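Local atomic coordinates of geranyltranstransferase (Stenotrophomonas maltophilia, PDB entry 7LBJ), a protein that probably catalyses the magnesium-dependent condensation of isopentenyl diphosphate with allylic diphosphates, building longer prenyl diphosphates such as farnesyl diphosphate. Residues D227-V232 / D261-Q266; D217-A222 / T293-R298. One frame throughout, in Å; residues are numbered along the deposited sequence.

Overall arrangement
Helix 206-233 takes part in both contacts. In interaction 1 its C-terminal part meets the start of helix 260-277. In interaction 2 an earlier part meets the end of helix 286-297, the next long helix. The contact centres lie about 12 Å apart on one side of the molecule, interaction 2 being nearer the chain's centre (about 12 Å against 20 Å). D227 OD1 pairs with R298 NH2 in a salt bridge whose 2.4 Å is shorter than a sound bond, leaving its geometry doubtful; L230 CD1 packs on R298 O at 3.9 Å. D227-D231 reads DDILD, matching the second aspartate-rich DDxxD motif of polyprenyl synthases, so interaction 1 probably borders the diphosphate-magnesium site.

Interaction 1 of 2, residues D227-V232 / D261-Q266; sequences DDILDV and DGAKAQ
I229 reaches across to A263 and K264, while beside it the carboxylate of D228 is held at OD2 by the backbone N of F254 and, more weakly, at OD1 by Q224 NE2. Neither comes from 261-266; the contact itself is made by the ethyl arm of I229, packed on the A263 methyl, the A263 carbonyl and K264 CG. With chi1 at -71°, CG1 stands beside the backbone N and anti to the carbonyl carbon, and an extended chi2 of 163° carries CD1 out to the facing helix. There CD1 lies 3.8 Å from A263 O, and 4.0 Å from K264 CG. Lower down the arm, I229 CG1 meets A263 CB at 4.2 Å. Alanine suits this place because its single methyl lets the backbones draw near, the CA atoms of I229 and A263 being 7.3 Å apart. K264 offers the aliphatic start of its chain at the exposed margin; beyond CG it runs extended, and NZ forms a long, weak ion pair with E233. M260 and L267 also pack on I229, and P255 touches both A263 and D228. The helix bearing I229 carries the sequence DDILD, the pattern of the second aspartate-rich motif, whose aspartates in relatives coordinate magnesium ions that in turn hold the substrate diphosphate. D227 and D231 keep their carboxylates more than 10 Å from 261-266, whereas isoleucine, branched and hydrophobic, fills the buried side. Van der Waals contact and burial do the holding, leaving the carboxylates of D227 and D228 out of the contact's own chemistry.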
loop_
_atom_site.group_PDB
_atom_site.type_symbol
_atom_site.label_atom_id
_atom_site.label_comp_id
_atom_site.label_asym_id
_atom_site.label_seq_id
_atom_site.Cartn_x
_atom_site.Cartn_y
_atom_site.Cartn_z
ATOM N N ASP A 227 -6.244 13.495 -23.534
ATOM C CA ASP A 227 -5.345 14.369 -22.784
ATOM C C ASP A 227 -4.216 14.871 -23.671
ATOM O O ASP A 227 -3.897 16.066 -23.675
ATOM C CB ASP A 227 -4.780 13.627 -21.569
ATOM C CG ASP A 227 -5.649 13.778 -20.315
ATOM O OD1 ASP A 227 -6.776 14.309 -20.413
ATOM O OD2 ASP A 227 -5.198 13.357 -19.228
ATOM N N ASP A 228 -3.607 13.961 -24.440
ATOM C CA ASP A 228 -2.539 14.347 -25.358
ATOM C C ASP A 228 -3.018 15.378 -26.365
ATOM O O ASP A 228 -2.316 16.359 -26.644
ATOM C CB ASP A 228 -2.007 13.122 -26.098
ATOM C CG ASP A 228 -1.018 12.333 -25.285
ATOM O OD1 ASP A 228 -0.840 12.648 -24.084
ATOM O OD2 ASP A 228 -0.408 11.404 -25.853
ATOM N N ILE A 229 -4.205 15.164 -26.934
ATOM C CA ILE A 229 -4.739 16.121 -27.900
ATOM C C ILE A 229 -4.943 17.480 -27.246
ATOM O O ILE A 229 -4.605 18.524 -27.825
ATOM C CB ILE A 229 -6.039 15.579 -28.527
ATOM C CG1 ILE A 229 -5.728 14.408 -29.461
ATOM C CG2 ILE A 229 -6.758 16.678 -29.306
ATOM C CD1 ILE A 229 -6.938 13.566 -29.796
ATOM N N LEU A 230 -5.475 17.490 -26.021
ATOM C CA LEU A 230 -5.723 18.750 -25.324
ATOM C C LEU A 230 -4.423 19.482 -25.016
ATOM O O LEU A 230 -4.357 20.712 -25.130
ATOM C CB LEU A 230 -6.498 18.493 -24.036
ATOM C CG LEU A 230 -7.946 18.056 -24.219
ATOM C CD1 LEU A 230 -8.523 17.621 -22.881
ATOM C CD2 LEU A 230 -8.763 19.184 -24.822
ATOM N N ASP A 231 -3.385 18.741 -24.608
ATOM C CA ASP A 231 -2.082 19.347 -24.337
ATOM C C ASP A 231 -1.564 20.116 -25.548
ATOM O O ASP A 231 -1.050 21.232 -25.411
ATOM C CB ASP A 231 -1.080 18.270 -23.912
ATOM C CG ASP A 231 -1.295 17.798 -22.488
ATOM O OD1 ASP A 231 -2.032 18.466 -21.730
ATOM O OD2 ASP A 231 -0.726 16.749 -22.121
ATOM N N VAL A 232 -1.706 19.545 -26.749
ATOM C CA VAL A 232 -1.291 20.259 -27.956
ATOM C C VAL A 232 -2.212 21.442 -28.224
ATOM O O VAL A 232 -1.768 22.503 -28.682
ATOM C CB VAL A 232 -1.243 19.305 -29.162
ATOM C CG1 VAL A 232 -0.759 20.047 -30.400
ATOM C CG2 VAL A 232 -0.341 18.116 -28.871
ATOM N N ASP A 261 -4.144 14.640 -36.782
ATOM C CA ASP A 261 -5.260 13.942 -37.421
ATOM C C ASP A 261 -5.300 12.460 -37.042
ATOM O O ASP A 261 -6.379 11.893 -36.809
ATOM C CB ASP A 261 -5.163 14.095 -38.936
ATOM C CG ASP A 261 -5.621 15.463 -39.407
ATOM O OD1 ASP A 261 -5.945 16.318 -38.554
ATOM O OD2 ASP A 261 -5.659 15.674 -40.630
ATOM N N GLY A 262 -4.137 11.809 -36.991
ATOM C CA GLY A 262 -4.114 10.390 -36.665
ATOM C C GLY A 262 -4.565 10.112 -35.242
ATOM O O GLY A 262 -5.275 9.135 -34.985
ATOM N N ALA A 263 -4.169 10.973 -34.301
ATOM C CA ALA A 263 -4.574 10.783 -32.909
ATOM C C ALA A 263 -6.063 11.058 -32.735
ATOM O O ALA A 263 -6.733 10.394 -31.935
ATOM C CB ALA A 263 -3.755 11.694 -31.987
ATOM N N LYS A 264 -6.600 12.043 -33.463
ATOM C CA LYS A 264 -8.039 12.286 -33.403
ATOM C C LYS A 264 -8.813 11.093 -33.953
ATOM O O LYS A 264 -9.840 10.694 -33.389
ATOM C CB LYS A 264 -8.395 13.569 -34.159
ATOM C CG LYS A 264 -8.029 14.849 -33.403
ATOM C CD LYS A 264 -8.405 16.091 -34.222
ATOM C CE LYS A 264 -8.133 17.368 -33.448
ATOM N NZ LYS A 264 -8.326 18.586 -34.303
ATOM N N ALA A 265 -8.305 10.478 -35.024
ATOM C CA ALA A 265 -8.932 9.271 -35.546
ATOM C C ALA A 265 -8.847 8.130 -34.538
ATOM O O ALA A 265 -9.807 7.366 -34.378
ATOM C CB ALA A 265 -8.286 8.868 -36.879
ATOM N N GLN A 266 -7.698 7.991 -33.866
ATOM C CA GLN A 266 -7.551 6.995 -32.799
ATOM C C GLN A 266 -8.597 7.200 -31.710
ATOM O O GLN A 266 -9.242 6.243 -31.258
ATOM C CB GLN A 266 -6.147 7.085 -32.204
ATOM C CG GLN A 266 -5.856 6.096 -31.064
ATOM C CD GLN A 266 -4.504 6.340 -30.415
ATOM O OE1 GLN A 266 -3.959 7.448 -30.484
ATOM N NE2 GLN A 266 -3.959 5.310 -29.768
#

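Interaction 2 of 2, residues D217-A222 / T293-R298; sequences DALGLA and TLAVER
L219 crosses to A295 by way of its branch point. Its CB is set back, but with CG anti to the backbone N (chi1 -170°) the chain bends toward helix 286-297, and CG comes 4.1 Å from A295 CB. Of the two methyls, CD2 lies about 4.4 Å and CD1 about 4.7 Å from A295 CB, so both skirt the alanine methyl while CG makes the nearest approach; chi2, at 146°, departs from the usual staggered value. M274 and I191 also pack on this leucine, whose branched end suits a place where several helices converge. One turn on, A222 CB meets V296 CG2 at 4.1 Å. These are paired helices of the all-alpha isoprenoid synthase fold, running the same way at 27° with short-segment axes 9.2 Å apart. The small alanines A222 and A295 permit that closeness, and the carbonyl oxygens A222 O and A295 O stand 3.9 Å apart. V296, with CG2 beside its backbone N, turns that methyl to A222, and its side chain also touches A271 and M274 of helix 260-277. Where the helix ends, R298 folds its guanidinium back: NH1 gives a weak hydrogen bond to L294 O at 3.3 Å, while its 2.5 Å approach to A295 O is doubtfully short. From the same group, NH2 bonds to F223 O besides facing D227, and the guanidinium makes a cation-pi contact with F223.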
loop_
_atom_site.group_PDB
_atom_site.type_symbol
_atom_site.label_atom_id
_atom_site.label_comp_id
_atom_site.label_asym_id
_atom_site.label_seq_id
_atom_site.Cartn_x
_atom_site.Cartn_y
_atom_site.Cartn_z
ATOM N N ASP A 217 -10.882 -1.126 -20.720
ATOM C CA ASP A 217 -9.577 -1.061 -21.374
ATOM C C ASP A 217 -9.563 0.069 -22.401
ATOM O O ASP A 217 -8.659 0.913 -22.408
ATOM C CB ASP A 217 -9.290 -2.412 -22.033
ATOM C CG ASP A 217 -7.839 -2.576 -22.471
ATOM O OD1 ASP A 217 -6.951 -1.890 -21.935
ATOM O OD2 ASP A 217 -7.585 -3.417 -23.363
ATOM N N ALA A 218 -10.576 0.108 -23.269
ATOM C CA ALA A 218 -10.655 1.188 -24.258
ATOM C C ALA A 218 -10.790 2.552 -23.592
ATOM O O ALA A 218 -10.187 3.534 -24.055
ATOM C CB ALA A 218 -11.817 0.948 -25.226
ATOM N N LEU A 219 -11.578 2.645 -22.505
ATOM C CA LEU A 219 -11.778 3.937 -21.854
ATOM C C LEU A 219 -10.475 4.500 -21.291
ATOM O O LEU A 219 -10.215 5.712 -21.396
ATOM C CB LEU A 219 -12.831 3.819 -20.740
ATOM C CG LEU A 219 -13.313 5.130 -20.119
ATOM C CD1 LEU A 219 -14.773 4.999 -19.744
ATOM C CD2 LEU A 219 -12.506 5.464 -18.885
ATOM N N GLY A 220 -9.662 3.651 -20.655
ATOM C CA GLY A 220 -8.433 4.139 -20.069
ATOM C C GLY A 220 -7.488 4.707 -21.112
ATOM O O GLY A 220 -6.837 5.731 -20.881
ATOM N N LEU A 221 -7.402 4.052 -22.269
ATOM C CA LEU A 221 -6.590 4.607 -23.356
ATOM C C LEU A 221 -7.229 5.872 -23.926
ATOM O O LEU A 221 -6.538 6.876 -24.140
ATOM C CB LEU A 221 -6.382 3.566 -24.457
ATOM C CG LEU A 221 -5.518 4.011 -25.646
ATOM C CD1 LEU A 221 -4.155 4.478 -25.164
ATOM C CD2 LEU A 221 -5.337 2.882 -26.721
ATOM N N ALA A 222 -8.550 5.858 -24.143
ATOM C CA ALA A 222 -9.218 7.033 -24.688
ATOM C C ALA A 222 -8.929 8.270 -23.854
ATOM O O ALA A 222 -8.656 9.351 -24.395
ATOM C CB ALA A 222 -10.730 6.790 -24.783
ATOM N N THR A 293 -18.262 9.055 -22.881
ATOM C CA THR A 293 -18.343 10.337 -23.573
ATOM C C THR A 293 -17.483 11.396 -22.889
ATOM O O THR A 293 -16.803 12.171 -23.560
ATOM C CB THR A 293 -19.805 10.786 -23.648
ATOM O OG1 THR A 293 -20.567 9.785 -24.342
ATOM C CG2 THR A 293 -19.938 12.132 -24.360
ATOM N N LEU A 294 -17.492 11.443 -21.550
ATOM C CA LEU A 294 -16.640 12.403 -20.848
ATOM C C LEU A 294 -15.163 12.145 -21.124
ATOM O O LEU A 294 -14.378 13.085 -21.264
ATOM C CB LEU A 294 -16.900 12.350 -19.344
ATOM C CG LEU A 294 -18.212 12.992 -18.887
ATOM C CD1 LEU A 294 -18.357 12.814 -17.377
ATOM C CD2 LEU A 294 -18.299 14.473 -19.285
ATOM N N ALA A 295 -14.766 10.873 -21.205
ATOM C CA ALA A 295 -13.366 10.569 -21.473
ATOM C C ALA A 295 -12.936 11.060 -22.853
ATOM O O ALA A 295 -11.754 11.339 -23.068
ATOM C CB ALA A 295 -13.115 9.065 -21.339
ATOM N N VAL A 296 -13.871 11.201 -23.784
ATOM C CA VAL A 296 -13.536 11.510 -25.172
ATOM C C VAL A 296 -13.736 12.993 -25.468
ATOM O O VAL A 296 -13.055 13.569 -26.330
ATOM C CB VAL A 296 -14.382 10.625 -26.106
ATOM C CG1 VAL A 296 -14.318 11.102 -27.540
ATOM C CG2 VAL A 296 -13.915 9.165 -25.978
ATOM N N GLU A 297 -14.665 13.632 -24.754
ATOM C CA GLU A 297 -15.200 14.918 -25.185
ATOM C C GLU A 297 -14.978 16.064 -24.216
ATOM O O GLU A 297 -15.240 17.212 -24.591
ATOM C CB GLU A 297 -16.708 14.807 -25.448
ATOM C CG GLU A 297 -17.073 13.698 -26.417
ATOM C CD GLU A 297 -18.414 13.916 -27.071
ATOM O OE1 GLU A 297 -19.056 14.952 -26.785
ATOM O OE2 GLU A 297 -18.823 13.044 -27.869
ATOM N N ARG A 298 -14.524 15.803 -22.994
ATOM C CA ARG A 298 -14.371 16.887 -22.033
ATOM C C ARG A 298 -13.367 17.918 -22.543
ATOM O O ARG A 298 -12.419 17.597 -23.271
ATOM C CB ARG A 298 -13.935 16.340 -20.674
ATOM C CG ARG A 298 -12.473 15.939 -20.613
ATOM C CD ARG A 298 -12.215 14.843 -19.586
ATOM N NE ARG A 298 -10.825 14.412 -19.637
ATOM C CZ ARG A 298 -10.322 13.674 -20.612
ATOM N NH1 ARG A 298 -11.076 13.244 -21.602
ATOM N NH2 ARG A 298 -9.028 13.370 -20.596
#